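Local coordinates for protein cytokinin riboside 5'-monophosphate phosphoribohydrolase (Streptomyces coelicolor, PDB 5ZI9) that belongs to the SLOG clan, with a Rossmann-like alpha/beta core built round a parallel sheet, and assembles as six copies of one chain, at residues S59-I62 with E63-T67; F157-K160 with M161-K165; D34-L37 with L38-A42. All blocks are in the same frame, centred on the assembly; numbering follows the deposited sequence.

Contact 1: residues S59-I62 with E63-T67; sequences SEFI and EGFGT
F61 and F65, one helical turn apart, illustrate how a buried helix settles its polar backbone while its side chains pack. The amide of F65 gives its hydrogen to F61 O over 3.0 Å from F65 N, a nearly straight bond at 171°. The same carbonyl oxygen meets the F65 side chain too: with CG beside the backbone N (chi1 -65°), the ring is turned back over the preceding turn, and F61 O lies above one of its faces, 3.4 Å from F65 CG and displaced toward the rim. The two phenyl groups point the same way, F65 CZ approaching F61 CD1 obliquely at 4.0 Å. Their outer parts pack against V158, M161 and M162 of helix 156-165.

The neighbouring carbonyls are satisfied in the same alpha-helical pattern. S59 O accepts from E63 N at 2.8 Å, E60 O from G64 N at 3.0 Å, and I62 O from G66 N at 3.2 Å, the last being the most bent of the four at 141°. S59 OG turns back to bond L55 O. E60 starts out away from 63-67, and its carboxylate is divided between a salt bridge to R154 and a hydrogen bond to the amide of Y155.

E63 behaves differently. Its chain folds back alongside S59, bringing OE2 to 3.7 Å from S59 CB and to 3.2 Å from S59 O, an acceptor facing an acceptor. OE2 also lies close to E63 OE1 of the second subunit, while R154 offers OE1 a long, weak ion pair. The backbone is thus well paired, whereas the crowding of oxygens round E63 would probably carry an electrostatic cost at the subunit interface, which R154 or a raised proton affinity might partly offset.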
loop_
_atom_site.group_PDB
_atom_site.type_symbol
_atom_site.label_atom_id
_atom_site.label_comp_id
_atom_site.label_asym_id
_atom_site.label_seq_id
_atom_site.Cartn_x
_atom_site.Cartn_y
_atom_site.Cartn_z
ATOM N N SER B 59 1.939 -6.064 -6.220
ATOM C CA SER B 59 3.373 -6.258 -6.469
ATOM C C SER B 59 3.704 -6.554 -7.944
ATOM O O SER B 59 4.678 -6.040 -8.507
ATOM C CB SER B 59 3.901 -7.389 -5.610
ATOM O OG SER B 59 3.710 -7.042 -4.272
ATOM N N GLU B 60 2.885 -7.398 -8.554
ATOM C CA GLU B 60 3.081 -7.750 -9.946
ATOM C C GLU B 60 2.858 -6.577 -10.882
ATOM O O GLU B 60 3.591 -6.429 -11.834
ATOM C CB GLU B 60 2.203 -8.932 -10.365
ATOM C CG GLU B 60 2.624 -9.411 -11.744
ATOM C CD GLU B 60 2.219 -10.826 -12.050
ATOM O OE1 GLU B 60 1.110 -11.013 -12.599
ATOM O OE2 GLU B 60 3.028 -11.738 -11.811
ATOM N N PHE B 61 1.877 -5.737 -10.601
ATOM C CA PHE B 61 1.735 -4.474 -11.330
ATOM C C PHE B 61 2.964 -3.617 -11.172
ATOM O O PHE B 61 3.438 -3.048 -12.149
ATOM C CB PHE B 61 0.576 -3.642 -10.816
ATOM C CG PHE B 61 -0.705 -3.982 -11.430
ATOM C CD1 PHE B 61 -0.976 -3.585 -12.715
ATOM C CD2 PHE B 61 -1.654 -4.687 -10.719
ATOM C CE1 PHE B 61 -2.185 -3.905 -13.300
ATOM C CE2 PHE B 61 -2.874 -4.986 -11.275
ATOM C CZ PHE B 61 -3.144 -4.600 -12.586
ATOM N N ILE B 62 3.431 -3.487 -9.925
ATOM C CA ILE B 62 4.604 -2.691 -9.668
ATOM C C ILE B 62 5.781 -3.187 -10.453
ATOM O O ILE B 62 6.510 -2.366 -10.980
ATOM C CB ILE B 62 4.938 -2.583 -8.170
ATOM C CG1 ILE B 62 3.924 -1.636 -7.514
ATOM C CG2 ILE B 62 6.350 -2.022 -7.935
ATOM C CD1 ILE B 62 3.702 -1.917 -6.077
ATOM N N GLU B 63 5.959 -4.512 -10.520
ATOM C CA GLU B 63 7.101 -5.127 -11.203
ATOM C C GLU B 63 7.008 -4.892 -12.689
ATOM O O GLU B 63 7.998 -4.556 -13.333
ATOM C CB GLU B 63 7.149 -6.617 -10.919
ATOM C CG GLU B 63 7.734 -6.950 -9.559
ATOM C CD GLU B 63 7.085 -8.126 -8.830
ATOM O OE1 GLU B 63 6.654 -9.114 -9.471
ATOM O OE2 GLU B 63 7.020 -8.036 -7.586
ATOM N N GLY B 64 5.808 -5.049 -13.232
ATOM C CA GLY B 64 5.554 -4.744 -14.631
ATOM C C GLY B 64 5.939 -3.324 -15.013
ATOM O O GLY B 64 6.729 -3.139 -15.909
ATOM N N PHE B 65 5.418 -2.324 -14.322
ATOM C CA PHE B 65 5.676 -0.948 -14.689
ATOM C C PHE B 65 7.140 -0.566 -14.550
ATOM O O PHE B 65 7.626 0.347 -15.207
ATOM C CB PHE B 65 4.877 -0.040 -13.793
ATOM C CG PHE B 65 3.396 -0.168 -13.947
ATOM C CD1 PHE B 65 2.842 -0.869 -14.994
ATOM C CD2 PHE B 65 2.545 0.468 -13.047
ATOM C CE1 PHE B 65 1.474 -0.937 -15.143
ATOM C CE2 PHE B 65 1.185 0.396 -13.202
ATOM C CZ PHE B 65 0.656 -0.301 -14.247
ATOM N N GLY B 66 7.808 -1.236 -13.632
ATOM C CA GLY B 66 9.186 -0.999 -13.348
ATOM C C GLY B 66 9.992 -1.543 -14.490
ATOM O O GLY B 66 10.884 -0.840 -14.955
ATOM N N THR B 67 9.694 -2.759 -14.961
ATOM C CA THR B 67 10.536 -3.320 -15.982
ATOM C C THR B 67 10.185 -2.777 -17.358
ATOM O O THR B 67 10.996 -2.876 -18.240
ATOM C CB THR B 67 10.630 -4.883 -15.996
ATOM O OG1 THR B 67 9.631 -5.432 -16.829
ATOM C CG2 THR B 67 10.601 -5.547 -14.583
#

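Contact 2: residues F157-K160 with M161-K165; sequences FVRK and MMFVK
R159 and F163 meet obliquely, the guanidinium and phenyl planes inclined by 60°. One corner of the ring does the touching: F163 CE2 lies over one face of the guanidinium, toward its rim, and is 3.6 Å from R159 NE. The methylenes share the contact, with R159 CG 3.8 Å from the same CE2. R159 leaves its backbone with CG beside the carbonyl carbon (chi1 -171°), then bends at its third torsion, which turns a face of the guanidinium to F163 CE2 while NH2 bonds L133 O. The phenyl group also meets F78 edge-to-face. A bound 1,2-ethanediol and a citrate, both probably from the crystallisation liquor, lie near the arginine.

V158 and M162 pair in another way, side by side and pointing in the same direction. The first torsion of M162, with CG beside the backbone N, rests M162 CG 3.4 Å from V158 O; a bend at the second (chi2 -78°) then carries SD and CE toward the valine, the M162 CE methyl touching V158 CG1 at 3.7 Å. Both side chains lean on F153, at the end of the preceding strand.

This is helix 156-165, the helical limb of a beta-alpha-beta crossover that carries the chain from edge strand 149-153 to strand 167-172, past three intervening strands of the Rossmann-like parallel sheet. Its backbone bonding is slack here: V158 O receives weak hydrogen bonds from M161 N at 3.2 Å and M162 N at 3.4 Å, and R159 O is likewise shared, weakly, by the amides of M162 and F163.

K160 looks to another helix. Its chain, straight through the middle and bent at the last torsion, brings NZ to salt bridges with D181, E182 and E185 on helix 177-191, and E185 of the third subunit packs on it.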
loop_
_atom_site.group_PDB
_atom_site.type_symbol
_atom_site.label_atom_id
_atom_site.label_comp_id
_atom_site.label_asym_id
_atom_site.label_seq_id
_atom_site.Cartn_x
_atom_site.Cartn_y
_atom_site.Cartn_z
ATOM N N PHE B 157 -4.839 -10.993 -15.724
ATOM C CA PHE B 157 -5.503 -9.709 -15.818
ATOM C C PHE B 157 -4.571 -8.569 -15.601
ATOM O O PHE B 157 -4.827 -7.469 -16.015
ATOM C CB PHE B 157 -6.652 -9.708 -14.852
ATOM C CG PHE B 157 -7.682 -10.719 -15.239
ATOM C CD1 PHE B 157 -8.688 -10.375 -16.153
ATOM C CD2 PHE B 157 -7.603 -12.063 -14.799
ATOM C CE1 PHE B 157 -9.633 -11.309 -16.549
ATOM C CE2 PHE B 157 -8.536 -12.993 -15.219
ATOM C CZ PHE B 157 -9.556 -12.604 -16.079
ATOM N N VAL B 158 -3.452 -8.846 -14.975
ATOM C CA VAL B 158 -2.373 -7.890 -14.942
ATOM C C VAL B 158 -1.754 -7.842 -16.328
ATOM O O VAL B 158 -1.597 -6.773 -16.888
ATOM C CB VAL B 158 -1.324 -8.241 -13.883
ATOM C CG1 VAL B 158 -0.205 -7.230 -13.919
ATOM C CG2 VAL B 158 -1.974 -8.215 -12.499
ATOM N N ARG B 159 -1.442 -8.996 -16.896
ATOM C CA ARG B 159 -0.838 -8.999 -18.222
ATOM C C ARG B 159 -1.703 -8.325 -19.278
ATOM O O ARG B 159 -1.183 -7.615 -20.126
ATOM C CB ARG B 159 -0.477 -10.392 -18.696
ATOM C CG ARG B 159 0.347 -10.355 -19.976
ATOM C CD ARG B 159 0.773 -11.726 -20.431
ATOM N NE ARG B 159 -0.335 -12.472 -21.019
ATOM C CZ ARG B 159 -0.198 -13.463 -21.879
ATOM N NH1 ARG B 159 -1.271 -14.041 -22.349
ATOM N NH2 ARG B 159 0.998 -13.891 -22.285
ATOM N N LYS B 160 -3.009 -8.531 -19.224
ATOM C CA LYS B 160 -3.946 -7.908 -20.203
ATOM C C LYS B 160 -3.825 -6.409 -20.305
ATOM O O LYS B 160 -3.964 -5.834 -21.367
ATOM C CB LYS B 160 -5.386 -8.198 -19.794
ATOM C CG LYS B 160 -5.959 -9.379 -20.487
ATOM C CD LYS B 160 -7.335 -9.623 -19.923
ATOM C CE LYS B 160 -8.198 -10.535 -20.789
ATOM N NZ LYS B 160 -7.530 -11.190 -21.952
ATOM N N MET B 161 -3.619 -5.789 -19.172
ATOM C CA MET B 161 -3.523 -4.371 -19.152
ATOM C C MET B 161 -2.179 -3.890 -19.692
ATOM O O MET B 161 -2.113 -2.804 -20.234
ATOM C CB MET B 161 -3.831 -3.837 -17.768
ATOM C CG MET B 161 -2.674 -3.345 -16.948
ATOM S SD MET B 161 -2.726 -1.562 -16.992
ATOM C CE MET B 161 -2.364 -1.182 -15.308
ATOM N N MET B 162 -1.123 -4.689 -19.593
ATOM C CA MET B 162 0.194 -4.291 -20.127
ATOM C C MET B 162 0.238 -4.233 -21.694
ATOM O O MET B 162 0.939 -3.392 -22.314
ATOM C CB MET B 162 1.264 -5.251 -19.629
ATOM C CG MET B 162 1.315 -5.444 -18.118
ATOM S SD MET B 162 2.112 -4.110 -17.260
ATOM C CE MET B 162 1.497 -4.350 -15.594
ATOM N N PHE B 163 -0.535 -5.128 -22.314
ATOM C CA PHE B 163 -0.663 -5.212 -23.761
ATOM C C PHE B 163 -1.246 -3.948 -24.317
ATOM O O PHE B 163 -0.881 -3.571 -25.397
ATOM C CB PHE B 163 -1.558 -6.385 -24.203
ATOM C CG PHE B 163 -0.884 -7.738 -24.185
ATOM C CD1 PHE B 163 0.316 -7.940 -24.855
ATOM C CD2 PHE B 163 -1.478 -8.831 -23.562
ATOM C CE1 PHE B 163 0.930 -9.176 -24.878
ATOM C CE2 PHE B 163 -0.867 -10.069 -23.582
ATOM C CZ PHE B 163 0.335 -10.245 -24.241
ATOM N N VAL B 164 -2.158 -3.303 -23.601
ATOM C CA VAL B 164 -2.771 -2.040 -24.075
ATOM C C VAL B 164 -2.016 -0.788 -23.681
ATOM O O VAL B 164 -1.818 0.096 -24.477
ATOM C CB VAL B 164 -4.208 -1.928 -23.588
ATOM C CG1 VAL B 164 -4.836 -0.619 -24.055
ATOM C CG2 VAL B 164 -4.992 -3.134 -24.125
ATOM N N LYS B 165 -1.589 -0.740 -22.440
ATOM C CA LYS B 165 -0.927 0.418 -21.863
ATOM C C LYS B 165 0.352 0.804 -22.588
ATOM O O LYS B 165 0.668 1.984 -22.685
ATOM C CB LYS B 165 -0.621 0.138 -20.371
ATOM C CG LYS B 165 -0.011 1.315 -19.600
ATOM C CD LYS B 165 0.304 0.961 -18.145
ATOM C CE LYS B 165 1.565 1.649 -17.640
ATOM N NZ LYS B 165 1.224 2.846 -16.840
#

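Contact 3: residues D34-L37 with L38-A42; sequences DQRL and LDERA
L38 and D34 open the last turn of helix 33-39 with a short hydrogen bond, L38 N to D34 O at 2.8 Å. The leucine side chain rests on the same carbonyl, L38 CG 3.2 Å from D34 O. D39 N follows to Q35 O at 3.0 Å. The series then fades: E40 N reaches R36 O only weakly, at 3.5 Å, and E40 is where the chain leaves helical geometry.

Apolar contact joins the two leucines. One methyl, L38 CD2, meets L37 CD1 at 3.6 Å, the two side chains passing at a slant.

Among charged groups, R36 and E40 run side by side without joining: E40 OE1 is 3.8 Å from R36 CB but 5.5 Å from R36 NE. The arginine instead bonds S31 and a citrate, probably a crystallisation component. D39 turns to T196 of the second subunit.

The helix stands between the hairpin of strands 15-18 and 21-24 and the long helix 50-67, in an arm extended from the body of its own chain and received by others. L37 O bonds K165 of the second subunit, at the end of helix 156-165 there, while D34 bonds the amide of F156 of the fifth subunit, at the start of that subunit's own helix 156-165.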
loop_
_atom_site.group_PDB
_atom_site.type_symbol
_atom_site.label_atom_id
_atom_site.label_comp_id
_atom_site.label_asym_id
_atom_site.label_seq_id
_atom_site.Cartn_x
_atom_site.Cartn_y
_atom_site.Cartn_z
ATOM N N ASP B 34 12.391 -5.973 16.453
ATOM C CA ASP B 34 13.116 -6.831 15.531
ATOM C C ASP B 34 13.094 -8.299 15.918
ATOM O O ASP B 34 12.979 -9.150 15.048
ATOM C CB ASP B 34 14.592 -6.438 15.422
ATOM C CG ASP B 34 14.897 -5.550 14.224
ATOM O OD1 ASP B 34 14.329 -5.819 13.129
ATOM O OD2 ASP B 34 15.714 -4.569 14.402
ATOM N N GLN B 35 13.253 -8.601 17.205
ATOM C CA GLN B 35 13.353 -9.998 17.586
ATOM C C GLN B 35 12.061 -10.697 17.355
ATOM O O GLN B 35 12.068 -11.820 16.895
ATOM C CB GLN B 35 13.914 -10.208 19.004
ATOM C CG GLN B 35 12.924 -10.356 20.138
ATOM C CD GLN B 35 13.630 -10.410 21.458
ATOM O OE1 GLN B 35 13.991 -9.367 22.040
ATOM N NE2 GLN B 35 13.892 -11.636 21.926
ATOM N N ARG B 36 10.947 -10.022 17.611
ATOM C CA ARG B 36 9.653 -10.608 17.305
ATOM C C ARG B 36 9.500 -10.868 15.808
ATOM O O ARG B 36 8.961 -11.877 15.408
ATOM C CB ARG B 36 8.510 -9.724 17.835
ATOM C CG ARG B 36 8.379 -9.701 19.364
ATOM C CD ARG B 36 7.130 -8.940 19.781
ATOM N NE ARG B 36 7.067 -7.533 19.311
ATOM C CZ ARG B 36 7.583 -6.487 19.953
ATOM N NH1 ARG B 36 7.466 -5.289 19.428
ATOM N NH2 ARG B 36 8.257 -6.616 21.089
ATOM N N LEU B 37 10.010 -9.962 14.992
ATOM C CA LEU B 37 9.983 -10.089 13.540
ATOM C C LEU B 37 10.883 -11.169 12.985
ATOM O O LEU B 37 10.506 -11.850 12.054
ATOM C CB LEU B 37 10.407 -8.757 12.959
ATOM C CG LEU B 37 10.143 -8.297 11.523
ATOM C CD1 LEU B 37 11.443 -8.069 10.839
ATOM C CD2 LEU B 37 9.277 -9.208 10.708
ATOM N N LEU B 38 12.067 -11.334 13.560
ATOM C CA LEU B 38 13.112 -12.201 12.972
ATOM C C LEU B 38 13.172 -13.634 13.529
ATOM O O LEU B 38 13.810 -14.496 12.921
ATOM C CB LEU B 38 14.479 -11.512 13.127
ATOM C CG LEU B 38 14.593 -10.108 12.485
ATOM C CD1 LEU B 38 15.922 -9.450 12.789
ATOM C CD2 LEU B 38 14.377 -10.172 10.975
ATOM N N ASP B 39 12.546 -13.864 14.687
ATOM C CA ASP B 39 12.480 -15.184 15.359
ATOM C C ASP B 39 11.168 -15.889 15.110
ATOM O O ASP B 39 11.148 -17.074 14.860
ATOM C CB ASP B 39 12.660 -15.049 16.875
ATOM C CG ASP B 39 14.107 -14.756 17.292
ATOM O OD1 ASP B 39 15.064 -14.995 16.502
ATOM O OD2 ASP B 39 14.295 -14.302 18.447
ATOM N N GLU B 40 10.074 -15.137 15.157
ATOM C CA GLU B 40 8.725 -15.702 15.227
ATOM C C GLU B 40 8.266 -16.270 13.919
ATOM O O GLU B 40 7.975 -15.516 13.034
ATOM C CB GLU B 40 7.687 -14.632 15.670
ATOM C CG GLU B 40 6.976 -14.899 16.989
ATOM C CD GLU B 40 6.998 -13.686 17.911
ATOM O OE1 GLU B 40 6.166 -12.758 17.740
ATOM O OE2 GLU B 40 7.861 -13.661 18.817
ATOM N N ARG B 41 8.115 -17.582 13.829
ATOM C CA ARG B 41 7.237 -18.145 12.778
ATOM C C ARG B 41 5.928 -18.594 13.490
ATOM O O ARG B 41 5.933 -19.215 14.563
ATOM C CB ARG B 41 7.926 -19.197 11.880
ATOM C CG ARG B 41 9.230 -19.772 12.445
ATOM C CD ARG B 41 10.158 -20.359 11.385
ATOM N NE ARG B 41 9.589 -21.445 10.574
ATOM C CZ ARG B 41 9.083 -22.622 11.018
ATOM N NH1 ARG B 41 8.618 -23.510 10.127
ATOM N NH2 ARG B 41 9.008 -22.948 12.320
ATOM N N ALA B 42 4.817 -18.144 12.931
ATOM C CA ALA B 42 3.514 -18.287 13.536
ATOM C C ALA B 42 2.755 -19.087 12.523
ATOM O O ALA B 42 3.343 -19.517 11.521
ATOM C CB ALA B 42 2.867 -16.920 13.740
#

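Overall arrangement
Contacts 1 and 2 are buried, whereas contact 3 is partly exposed on an extended arm, its own centre about 38 Å from that of the chain. Helices 50-67 and 156-165 are pressed together, with F65 CZ 3.3 Å from M161 CE, and the centres of contacts 1 and 2 lie about 11 Å apart. Contact 3 meets neither within its own chain; its L37 packs instead on M161 of the second subunit, the counterpart of a contact 2 residue. Chemistry follows place: regular backbone bonds and aromatic packing in contact 1, weaker bonds with methionine and arginine packing in contact 2, and a fraying turn, several of whose polar groups bond neighbouring subunits, in contact 3.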